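Local coordinates for erythrocyte membrane protein 1 (Plasmodium falciparum, PDB 6S8T) that probably binds the host receptor ICAM-1 through this DBLbeta domain, one piece of a much longer adhesion protein of infected erythrocytes, at residues Lys44-Arg52 with Thr64-Arg72; Cys80-Lys91 with Asp152-His163. One frame throughout, in Å; residues are numbered along the deposited sequence.

How the contacts relate
Both contacts show how a helical domain almost without strands fastens the long loop region between helix 16-32 and strand 97-98. Contact 1 joins two parts of that region to each other, its centre about 29 Å from the chain centre. Contact 2 ties a later part of it to helix 137-163 and buries 712 Å² against 366 Å²; both are partly buried, but contact 2 lies deeper, its centre about 15 Å from that of the chain. The chemistry changes accordingly: one amide-to-backbone bond and an aromatic ring over a peptide in contact 1, a salt-bridge network, a histidine bonded to the loop and aromatic packing in contact 2. Helix 137-163 also borders contact 1, through Asp144.

Contact 1: residues Lys44-Arg52 with Thr64-Arg72; sequences KQGIYKKNR and TLQHSNDSR
Lys49 reaches Leu65 first: its extended side chain brings NZ to 3.5 Å from Leu65 O, an approach in which the ammonium end skirts a backbone carbonyl. At Gln66 it is again the main chain that counts, since Gln66 O lies 3.7 Å from Tyr48 CB. His67 is the centre of an inverse gamma turn, closed by a weak bond from Ser68 N to Gln66 O, and the turn presents its peptide to the tyrosine. His67 O sits over one face of the Tyr48 ring, displaced toward the rim and 3.7 Å from CD1. The ring lies there with CG opposite the carbonyl carbon (chi1 -51°), while its hydroxyl is held by Ala43 O. The His67 imidazole turns back within its own segment, where ND1 and Thr64 OG1 share a hydrogen bond of 2.9 Å. Ser68 O then meets the Lys49 chain from CG to CE, with CE 3.2 Å away, and Ser68 OG accepts from Asp70 N to close an ST turn; it also pairs with Asp144 of helix 137-163. Asn69 supplies the hydrogen bond that crosses the segments. Lys49 N donates to Asn69 OD1 at 3.0 Å, nearly in line with the C=O bond (167°), and the same amide places ND2 3.5 Å from Ile47 O. Beyond it, Arg72 clasps Asp70 side-on, NE to OD1 and NH2 to OD2. Here two irregular segments of a Duffy-binding-like domain are joined by an asparagine side chain bonded to main chain, beside consecutive inverse gamma and ST turns.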
loop_
_atom_site.group_PDB
_atom_site.type_symbol
_atom_site.label_atom_id
_atom_site.label_comp_id
_atom_site.label_asym_id
_atom_site.label_seq_id
_atom_site.Cartn_x
_atom_site.Cartn_y
_atom_site.Cartn_z
ATOM N N LYS A 44 -25.318 9.609 7.510
ATOM C CA LYS A 44 -26.396 10.568 7.722
ATOM C C LYS A 44 -26.977 10.499 9.128
ATOM O O LYS A 44 -27.538 11.494 9.600
ATOM C CB LYS A 44 -27.508 10.350 6.692
ATOM C CG LYS A 44 -27.085 10.638 5.259
ATOM C CD LYS A 44 -28.236 10.441 4.286
ATOM C CE LYS A 44 -28.710 8.997 4.274
ATOM N NZ LYS A 44 -29.827 8.786 3.310
ATOM N N GLN A 45 -26.854 9.361 9.807
ATOM C CA GLN A 45 -27.377 9.198 11.158
ATOM C C GLN A 45 -26.393 9.646 12.232
ATOM O O GLN A 45 -26.634 9.399 13.417
ATOM C CB GLN A 45 -27.776 7.740 11.399
ATOM C CG GLN A 45 -28.874 7.236 10.478
ATOM C CD GLN A 45 -29.246 5.792 10.757
ATOM O OE1 GLN A 45 -29.091 5.305 11.877
ATOM N NE2 GLN A 45 -29.732 5.098 9.734
ATOM N N GLY A 46 -25.293 10.295 11.849
ATOM C CA GLY A 46 -24.345 10.825 12.802
ATOM C C GLY A 46 -24.563 12.311 13.062
ATOM O O GLY A 46 -25.289 12.997 12.349
ATOM N N ILE A 47 -23.913 12.796 14.117
ATOM C CA ILE A 47 -23.957 14.201 14.503
ATOM C C ILE A 47 -22.542 14.757 14.432
ATOM O O ILE A 47 -21.612 14.172 15.003
ATOM C CB ILE A 47 -24.554 14.390 15.910
ATOM C CG1 ILE A 47 -26.004 13.901 15.940
ATOM C CG2 ILE A 47 -24.463 15.848 16.333
ATOM C CD1 ILE A 47 -26.716 14.161 17.255
ATOM N N TYR A 48 -22.381 15.879 13.733
ATOM C CA TYR A 48 -21.068 16.453 13.458
ATOM C C TYR A 48 -21.055 17.902 13.917
ATOM O O TYR A 48 -21.901 18.696 13.492
ATOM C CB TYR A 48 -20.731 16.350 11.966
ATOM C CG TYR A 48 -20.919 14.957 11.400
ATOM C CD1 TYR A 48 -19.925 13.994 11.527
ATOM C CD2 TYR A 48 -22.093 14.603 10.743
ATOM C CE1 TYR A 48 -20.094 12.717 11.015
ATOM C CE2 TYR A 48 -22.272 13.329 10.229
ATOM C CZ TYR A 48 -21.269 12.391 10.368
ATOM O OH TYR A 48 -21.439 11.123 9.856
ATOM N N LYS A 49 -20.099 18.240 14.786
ATOM C CA LYS A 49 -19.957 19.592 15.331
ATOM C C LYS A 49 -21.234 20.055 16.029
ATOM O O LYS A 49 -21.537 21.251 16.064
ATOM C CB LYS A 49 -19.543 20.588 14.244
ATOM C CG LYS A 49 -18.223 20.248 13.581
ATOM C CD LYS A 49 -17.914 21.182 12.425
ATOM C CE LYS A 49 -16.623 20.766 11.731
ATOM N NZ LYS A 49 -16.311 21.622 10.555
ATOM N N LYS A 50 -21.987 19.101 16.581
ATOM C CA LYS A 50 -23.220 19.365 17.322
ATOM C C LYS A 50 -24.227 20.140 16.466
ATOM O O LYS A 50 -24.674 21.235 16.814
ATOM C CB LYS A 50 -22.919 20.095 18.635
ATOM C CG LYS A 50 -22.003 19.317 19.569
ATOM C CD LYS A 50 -21.734 20.081 20.855
ATOM C CE LYS A 50 -20.836 19.283 21.788
ATOM N NZ LYS A 50 -20.500 20.042 23.024
ATOM N N ASN A 51 -24.579 19.542 15.330
ATOM C CA ASN A 51 -25.584 20.082 14.419
ATOM C C ASN A 51 -26.783 19.142 14.437
ATOM O O ASN A 51 -26.722 18.036 13.886
ATOM C CB ASN A 51 -25.021 20.236 13.007
ATOM C CG ASN A 51 -25.986 20.930 12.065
ATOM O OD1 ASN A 51 -26.760 21.793 12.477
ATOM N ND2 ASN A 51 -25.946 20.552 10.792
ATOM N N ARG A 52 -27.871 19.580 15.072
ATOM C CA ARG A 52 -29.065 18.764 15.245
ATOM C C ARG A 52 -30.079 18.950 14.120
ATOM O O ARG A 52 -31.247 18.578 14.285
ATOM C CB ARG A 52 -29.718 19.072 16.595
ATOM C CG ARG A 52 -28.824 18.804 17.793
ATOM C CD ARG A 52 -29.512 19.199 19.090
ATOM N NE ARG A 52 -28.682 18.922 20.258
ATOM C CZ ARG A 52 -29.044 19.186 21.510
ATOM N NH1 ARG A 52 -30.224 19.736 21.760
ATOM N NH2 ARG A 52 -28.225 18.900 22.514
ATOM N N THR A 64 -19.298 17.088 2.537
ATOM C CA THR A 64 -18.511 18.305 2.624
ATOM C C THR A 64 -17.628 18.278 3.869
ATOM O O THR A 64 -17.539 17.267 4.579
ATOM C CB THR A 64 -19.435 19.527 2.623
ATOM O OG1 THR A 64 -20.262 19.500 3.793
ATOM C CG2 THR A 64 -20.321 19.526 1.385
ATOM N N LEU A 65 -16.969 19.407 4.135
ATOM C CA LEU A 65 -16.143 19.552 5.326
ATOM C C LEU A 65 -16.970 19.767 6.586
ATOM O O LEU A 65 -16.445 19.597 7.692
ATOM C CB LEU A 65 -15.163 20.718 5.153
ATOM C CG LEU A 65 -13.858 20.485 4.385
ATOM C CD1 LEU A 65 -14.101 20.100 2.932
ATOM C CD2 LEU A 65 -12.975 21.724 4.470
ATOM N N GLN A 66 -18.244 20.142 6.445
ATOM C CA GLN A 66 -19.107 20.304 7.608
ATOM C C GLN A 66 -19.492 18.969 8.233
ATOM O O GLN A 66 -19.805 18.927 9.427
ATOM C CB GLN A 66 -20.367 21.079 7.227
ATOM C CG GLN A 66 -20.112 22.508 6.779
ATOM C CD GLN A 66 -21.386 23.215 6.366
ATOM O OE1 GLN A 66 -21.417 24.440 6.233
ATOM N NE2 GLN A 66 -22.448 22.445 6.159
ATOM N N HIS A 67 -19.472 17.885 7.461
ATOM C CA HIS A 67 -19.825 16.555 7.960
ATOM C C HIS A 67 -18.618 15.848 8.566
ATOM O O HIS A 67 -18.344 14.683 8.283
ATOM C CB HIS A 67 -20.441 15.728 6.837
ATOM C CG HIS A 67 -21.622 16.380 6.189
ATOM N ND1 HIS A 67 -21.497 17.383 5.252
ATOM C CD2 HIS A 67 -22.951 16.180 6.352
ATOM C CE1 HIS A 67 -22.698 17.769 4.861
ATOM N NE2 HIS A 67 -23.598 17.056 5.513
ATOM N N SER A 68 -17.890 16.563 9.420
ATOM C CA SER A 68 -16.675 16.053 10.037
ATOM C C SER A 68 -16.605 16.518 11.482
ATOM O O SER A 68 -17.138 17.573 11.837
ATOM C CB SER A 68 -15.426 16.516 9.275
ATOM O OG SER A 68 -14.246 16.252 10.013
ATOM N N ASN A 69 -15.936 15.720 12.316
ATOM C CA ASN A 69 -15.705 16.055 13.715
ATOM C C ASN A 69 -14.265 16.485 13.976
ATOM O O ASN A 69 -13.769 16.344 15.099
ATOM C CB ASN A 69 -16.085 14.882 14.618
ATOM C CG ASN A 69 -17.566 14.857 14.950
ATOM O OD1 ASN A 69 -18.204 15.903 15.070
ATOM N ND2 ASN A 69 -18.121 13.660 15.107
ATOM N N ASP A 70 -13.582 16.991 12.951
ATOM C CA ASP A 70 -12.291 17.637 13.148
ATOM C C ASP A 70 -12.462 18.835 14.073
ATOM O O ASP A 70 -13.309 19.703 13.837
ATOM C CB ASP A 70 -11.715 18.072 11.796
ATOM C CG ASP A 70 -10.252 18.497 11.874
ATOM O OD1 ASP A 70 -9.824 19.059 12.903
ATOM O OD2 ASP A 70 -9.523 18.271 10.886
ATOM N N SER A 71 -11.655 18.877 15.135
ATOM C CA SER A 71 -11.765 19.894 16.173
ATOM C C SER A 71 -11.007 21.172 15.837
ATOM O O SER A 71 -10.493 21.834 16.747
ATOM C CB SER A 71 -11.277 19.332 17.508
ATOM O OG SER A 71 -9.884 19.078 17.463
ATOM N N ARG A 72 -10.925 21.541 14.562
ATOM C CA ARG A 72 -10.210 22.735 14.140
ATOM C C ARG A 72 -11.130 23.643 13.331
ATOM O O ARG A 72 -12.198 23.231 12.868
ATOM C CB ARG A 72 -8.962 22.376 13.325
ATOM C CG ARG A 72 -7.892 21.662 14.134
ATOM C CD ARG A 72 -6.760 21.167 13.251
ATOM N NE ARG A 72 -7.225 20.215 12.246
ATOM C CZ ARG A 72 -6.433 19.608 11.368
ATOM N NH1 ARG A 72 -5.130 19.853 11.367
ATOM N NH2 ARG A 72 -6.942 18.756 10.489
#

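Contact 2: residues Cys80-Lys91 with Asp152-His163; sequences CTGKDGNNERFK and DADEIIKRYKKH
Arg159 and Asp84 approach from opposite directions, the aspartate lying over the face of the guanidinium. Asp84 OD2 is 3.0 Å from Arg159 NH2 but well out of the plane, so this salt bridge rests on charge alone. The guanidinium edge serves others: NH2 donates to Asn87 OD1 at 2.7 Å, tilted from its own plane and from above that of the amide; NE makes a salt bridge with Glu155 OE2 whose hydrogen bond is weak; and NH1 donates to a water that also bonds to Asp84 O. Asp84 accepts from Glu88 N and Arg89 N.

The His163 ring stands almost perpendicular to the Asn87 amide (89°). Its ND1 accepts from Phe90 N at 3.1 Å, within the ring plane, whereas NE2 gives Asn87 OD1 a weak bond.

Arg89 extends along the helix, CG opposite its own backbone N (chi1 -173°), to set NH1 2.9 Å from Asp152 OD1. Ile156 CG1 packs over one guanidinium face, and Ser185 holds the other carboxylate oxygen of Asp152. The Phe90 ring packs on the helix, its edge toward Arg159 CB: CZ meets Ile156 CG2 at 3.8 Å, and the ring lies oblique to Tyr160, planes at 48°. Trp304 of helix 293-319 touches both aromatics.

Cys80 SG, disulfide-bonded to Cys119, rests on Glu155 CB. This is a disulfide-tethered loop docked on a helix of the Duffy-binding-like fold, with its Asp84-Glu155-Arg159 salt-bridge network and aromatic packing.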
loop_
_atom_site.group_PDB
_atom_site.type_symbol
_atom_site.label_atom_id
_atom_site.label_comp_id
_atom_site.label_asym_id
_atom_site.label_seq_id
_atom_site.Cartn_x
_atom_site.Cartn_y
_atom_site.Cartn_z
ATOM N N CYS A 80 -6.865 16.631 3.675
ATOM C CA CYS A 80 -5.556 16.801 3.060
ATOM C C CYS A 80 -4.786 17.985 3.633
ATOM O O CYS A 80 -3.817 18.438 3.011
ATOM C CB CYS A 80 -5.688 16.956 1.543
ATOM S SG CYS A 80 -6.247 15.492 0.631
ATOM N N THR A 81 -5.187 18.492 4.796
ATOM C CA THR A 81 -4.554 19.680 5.358
ATOM C C THR A 81 -3.098 19.397 5.702
ATOM O O THR A 81 -2.797 18.503 6.503
ATOM C CB THR A 81 -5.313 20.150 6.598
ATOM O OG1 THR A 81 -6.610 20.623 6.215
ATOM C CG2 THR A 81 -4.558 21.275 7.288
ATOM N N GLY A 82 -2.197 20.151 5.082
ATOM C CA GLY A 82 -0.779 20.043 5.372
ATOM C C GLY A 82 -0.119 18.742 4.970
ATOM O O GLY A 82 0.763 18.255 5.688
ATOM N N LYS A 83 -0.512 18.168 3.837
ATOM C CA LYS A 83 0.061 16.923 3.348
ATOM C C LYS A 83 0.835 17.171 2.059
ATOM O O LYS A 83 0.366 17.892 1.172
ATOM C CB LYS A 83 -1.026 15.868 3.107
ATOM C CG LYS A 83 -1.844 15.503 4.346
ATOM C CD LYS A 83 -0.999 14.787 5.393
ATOM C CE LYS A 83 -1.817 14.463 6.633
ATOM N NZ LYS A 83 -1.002 13.822 7.701
ATOM N N ASP A 84 2.020 16.565 1.966
ATOM C CA ASP A 84 2.889 16.628 0.788
ATOM C C ASP A 84 3.261 18.078 0.457
ATOM O O ASP A 84 2.919 18.622 -0.594
ATOM C CB ASP A 84 2.236 15.937 -0.416
ATOM C CG ASP A 84 3.216 15.705 -1.553
ATOM O OD1 ASP A 84 4.437 15.662 -1.291
ATOM O OD2 ASP A 84 2.765 15.571 -2.710
ATOM N N GLY A 85 3.995 18.687 1.393
ATOM C CA GLY A 85 4.405 20.072 1.238
ATOM C C GLY A 85 5.474 20.296 0.189
ATOM O O GLY A 85 5.641 21.429 -0.277
ATOM N N ASN A 86 6.204 19.249 -0.193
ATOM C CA ASN A 86 7.259 19.360 -1.189
ATOM C C ASN A 86 6.871 18.769 -2.535
ATOM O O ASN A 86 7.704 18.752 -3.449
ATOM C CB ASN A 86 8.537 18.686 -0.679
ATOM C CG ASN A 86 9.093 19.358 0.559
ATOM O OD1 ASN A 86 9.078 20.584 0.674
ATOM N ND2 ASN A 86 9.579 18.555 1.499
ATOM N N ASN A 87 5.636 18.288 -2.680
ATOM C CA ASN A 87 5.154 17.676 -3.917
ATOM C C ASN A 87 6.052 16.512 -4.342
ATOM O O ASN A 87 6.642 16.502 -5.424
ATOM C CB ASN A 87 5.028 18.718 -5.033
ATOM C CG ASN A 87 3.955 19.745 -4.745
ATOM O OD1 ASN A 87 2.779 19.524 -5.032
ATOM N ND2 ASN A 87 4.353 20.877 -4.169
ATOM N N GLU A 88 6.144 15.522 -3.457
ATOM C CA GLU A 88 6.925 14.322 -3.714
ATOM C C GLU A 88 6.078 13.066 -3.830
ATOM O O GLU A 88 6.627 12.003 -4.140
ATOM C CB GLU A 88 7.967 14.112 -2.607
ATOM C CG GLU A 88 9.015 15.195 -2.522
ATOM C CD GLU A 88 9.972 14.973 -1.373
ATOM O OE1 GLU A 88 9.629 14.196 -0.457
ATOM O OE2 GLU A 88 11.071 15.569 -1.389
ATOM N N ARG A 89 4.760 13.162 -3.625
ATOM C CA ARG A 89 3.948 11.970 -3.382
ATOM C C ARG A 89 3.968 11.010 -4.566
ATOM O O ARG A 89 4.052 9.790 -4.380
ATOM C CB ARG A 89 2.510 12.367 -3.046
ATOM C CG ARG A 89 1.647 11.192 -2.605
ATOM C CD ARG A 89 0.253 11.625 -2.172
ATOM N NE ARG A 89 -0.490 10.509 -1.593
ATOM C CZ ARG A 89 -1.764 10.558 -1.213
ATOM N NH1 ARG A 89 -2.342 9.479 -0.701
ATOM N NH2 ARG A 89 -2.464 11.676 -1.351
ATOM N N PHE A 90 3.886 11.530 -5.788
ATOM C CA PHE A 90 3.866 10.670 -6.965
ATOM C C PHE A 90 4.928 11.087 -7.972
ATOM O O PHE A 90 4.749 10.919 -9.181
ATOM C CB PHE A 90 2.477 10.656 -7.608
ATOM C CG PHE A 90 1.425 9.992 -6.759
ATOM C CD1 PHE A 90 1.414 8.613 -6.599
ATOM C CD2 PHE A 90 0.449 10.744 -6.122
ATOM C CE1 PHE A 90 0.451 7.996 -5.818
ATOM C CE2 PHE A 90 -0.518 10.135 -5.343
ATOM C CZ PHE A 90 -0.516 8.758 -5.190
ATOM N N LYS A 91 6.046 11.620 -7.488
ATOM C CA LYS A 91 7.167 11.978 -8.346
ATOM C C LYS A 91 8.079 10.770 -8.531
ATOM O O LYS A 91 8.424 10.087 -7.560
ATOM C CB LYS A 91 7.949 13.150 -7.753
ATOM C CG LYS A 91 9.052 13.665 -8.657
ATOM C CD LYS A 91 9.754 14.872 -8.053
ATOM C CE LYS A 91 10.892 15.345 -8.943
ATOM N NZ LYS A 91 11.612 16.503 -8.355
ATOM N N ASP A 152 -8.890 11.708 -0.170
ATOM C CA ASP A 152 -7.605 11.097 -0.502
ATOM C C ASP A 152 -7.616 10.546 -1.923
ATOM O O ASP A 152 -6.612 10.642 -2.640
ATOM C CB ASP A 152 -7.254 9.997 0.506
ATOM C CG ASP A 152 -5.816 9.509 0.365
ATOM O OD1 ASP A 152 -4.881 10.331 0.509
ATOM O OD2 ASP A 152 -5.619 8.302 0.114
ATOM N N ALA A 153 -8.746 9.974 -2.351
ATOM C CA ALA A 153 -8.864 9.505 -3.728
ATOM C C ALA A 153 -8.791 10.662 -4.718
ATOM O O ALA A 153 -8.160 10.544 -5.775
ATOM C CB ALA A 153 -10.167 8.731 -3.909
ATOM N N ASP A 154 -9.437 11.785 -4.399
ATOM C CA ASP A 154 -9.386 12.940 -5.291
ATOM C C ASP A 154 -7.973 13.507 -5.371
ATOM O O ASP A 154 -7.517 13.902 -6.451
ATOM C CB ASP A 154 -10.380 14.004 -4.824
ATOM C CG ASP A 154 -10.429 15.210 -5.748
ATOM O OD1 ASP A 154 -10.800 15.046 -6.932
ATOM O OD2 ASP A 154 -10.101 16.325 -5.289
ATOM N N GLU A 155 -7.257 13.534 -4.244
ATOM C CA GLU A 155 -5.893 14.051 -4.239
ATOM C C GLU A 155 -4.937 13.133 -4.993
ATOM O O GLU A 155 -3.982 13.615 -5.614
ATOM C CB GLU A 155 -5.415 14.246 -2.800
ATOM C CG GLU A 155 -4.185 15.126 -2.662
ATOM C CD GLU A 155 -4.483 16.591 -2.928
ATOM O OE1 GLU A 155 -5.652 16.999 -2.778
ATOM O OE2 GLU A 155 -3.547 17.335 -3.289
ATOM N N ILE A 156 -5.170 11.818 -4.953
ATOM C CA ILE A 156 -4.304 10.886 -5.671
ATOM C C ILE A 156 -4.410 11.111 -7.173
ATOM O O ILE A 156 -3.398 11.162 -7.883
ATOM C CB ILE A 156 -4.653 9.431 -5.297
ATOM C CG1 ILE A 156 -4.137 9.092 -3.899
ATOM C CG2 ILE A 156 -4.081 8.461 -6.320
ATOM C CD1 ILE A 156 -4.620 7.742 -3.391
ATOM N N ILE A 157 -5.635 11.250 -7.680
ATOM C CA ILE A 157 -5.832 11.426 -9.116
ATOM C C ILE A 157 -5.176 12.717 -9.595
ATOM O O ILE A 157 -4.461 12.727 -10.605
ATOM C CB ILE A 157 -7.335 11.384 -9.449
ATOM C CG1 ILE A 157 -7.899 10.002 -9.103
ATOM C CG2 ILE A 157 -7.579 11.746 -10.910
ATOM C CD1 ILE A 157 -9.394 9.871 -9.276
ATOM N N LYS A 158 -5.377 13.818 -8.863
ATOM C CA LYS A 158 -4.855 15.105 -9.316
ATOM C C LYS A 158 -3.338 15.186 -9.172
ATOM O O LYS A 158 -2.653 15.687 -10.070
ATOM C CB LYS A 158 -5.527 16.246 -8.552
ATOM C CG LYS A 158 -7.026 16.373 -8.806
ATOM C CD LYS A 158 -7.624 17.553 -8.050
ATOM C CE LYS A 158 -9.132 17.643 -8.254
ATOM N NZ LYS A 158 -9.503 17.778 -9.695
ATOM N N ARG A 159 -2.789 14.706 -8.052
ATOM C CA ARG A 159 -1.349 14.826 -7.843
ATOM C C ARG A 159 -0.564 13.862 -8.723
ATOM O O ARG A 159 0.582 14.152 -9.081
ATOM C CB ARG A 159 -0.997 14.602 -6.375
ATOM C CG ARG A 159 -1.320 15.779 -5.483
ATOM C CD ARG A 159 -0.749 15.591 -4.090
ATOM N NE ARG A 159 -0.896 16.798 -3.283
ATOM C CZ ARG A 159 -0.008 17.787 -3.251
ATOM N NH1 ARG A 159 -0.222 18.850 -2.489
ATOM N NH2 ARG A 159 1.098 17.710 -3.978
ATOM N N TYR A 160 -1.150 12.716 -9.074
ATOM C CA TYR A 160 -0.486 11.813 -10.009
ATOM C C TYR A 160 -0.328 12.473 -11.373
ATOM O O TYR A 160 0.747 12.425 -11.981
ATOM C CB TYR A 160 -1.270 10.506 -10.131
ATOM C CG TYR A 160 -0.485 9.369 -10.749
ATOM C CD1 TYR A 160 -0.230 9.329 -12.117
ATOM C CD2 TYR A 160 -0.008 8.329 -9.962
ATOM C CE1 TYR A 160 0.488 8.285 -12.677
ATOM C CE2 TYR A 160 0.706 7.285 -10.512
ATOM C CZ TYR A 160 0.951 7.266 -11.866
ATOM O OH TYR A 160 1.664 6.219 -12.406
ATOM N N LYS A 161 -1.399 13.097 -11.869
ATOM C CA LYS A 161 -1.318 13.795 -13.146
ATOM C C LYS A 161 -0.399 15.007 -13.063
ATOM O O LYS A 161 0.289 15.327 -14.039
ATOM C CB LYS A 161 -2.717 14.204 -13.611
ATOM C CG LYS A 161 -3.606 13.019 -13.975
ATOM C CD LYS A 161 -4.904 13.453 -14.643
ATOM C CE LYS A 161 -5.882 14.045 -13.644
ATOM N NZ LYS A 161 -7.171 14.423 -14.293
ATOM N N LYS A 162 -0.355 15.677 -11.910
ATOM C CA LYS A 162 0.486 16.862 -11.772
ATOM C C LYS A 162 1.960 16.488 -11.678
ATOM O O LYS A 162 2.803 17.069 -12.369
ATOM C CB LYS A 162 0.059 17.666 -10.545
ATOM C CG LYS A 162 0.959 18.849 -10.242
ATOM C CD LYS A 162 0.599 19.483 -8.909
ATOM C CE LYS A 162 1.495 20.671 -8.606
ATOM N NZ LYS A 162 2.936 20.293 -8.610
ATOM N N HIS A 163 2.292 15.514 -10.826
ATOM C CA HIS A 163 3.693 15.170 -10.608
ATOM C C HIS A 163 4.328 14.505 -11.823
ATOM O O HIS A 163 5.560 14.463 -11.916
ATOM C CB HIS A 163 3.824 14.276 -9.373
ATOM C CG HIS A 163 3.519 14.986 -8.091
ATOM N ND1 HIS A 163 3.366 14.330 -6.888
ATOM C CD2 HIS A 163 3.340 16.303 -7.825
ATOM C CE1 HIS A 163 3.105 15.209 -5.938
ATOM N NE2 HIS A 163 3.084 16.415 -6.480
HETATM O O HOH W 1 1.080 20.894 -1.521
#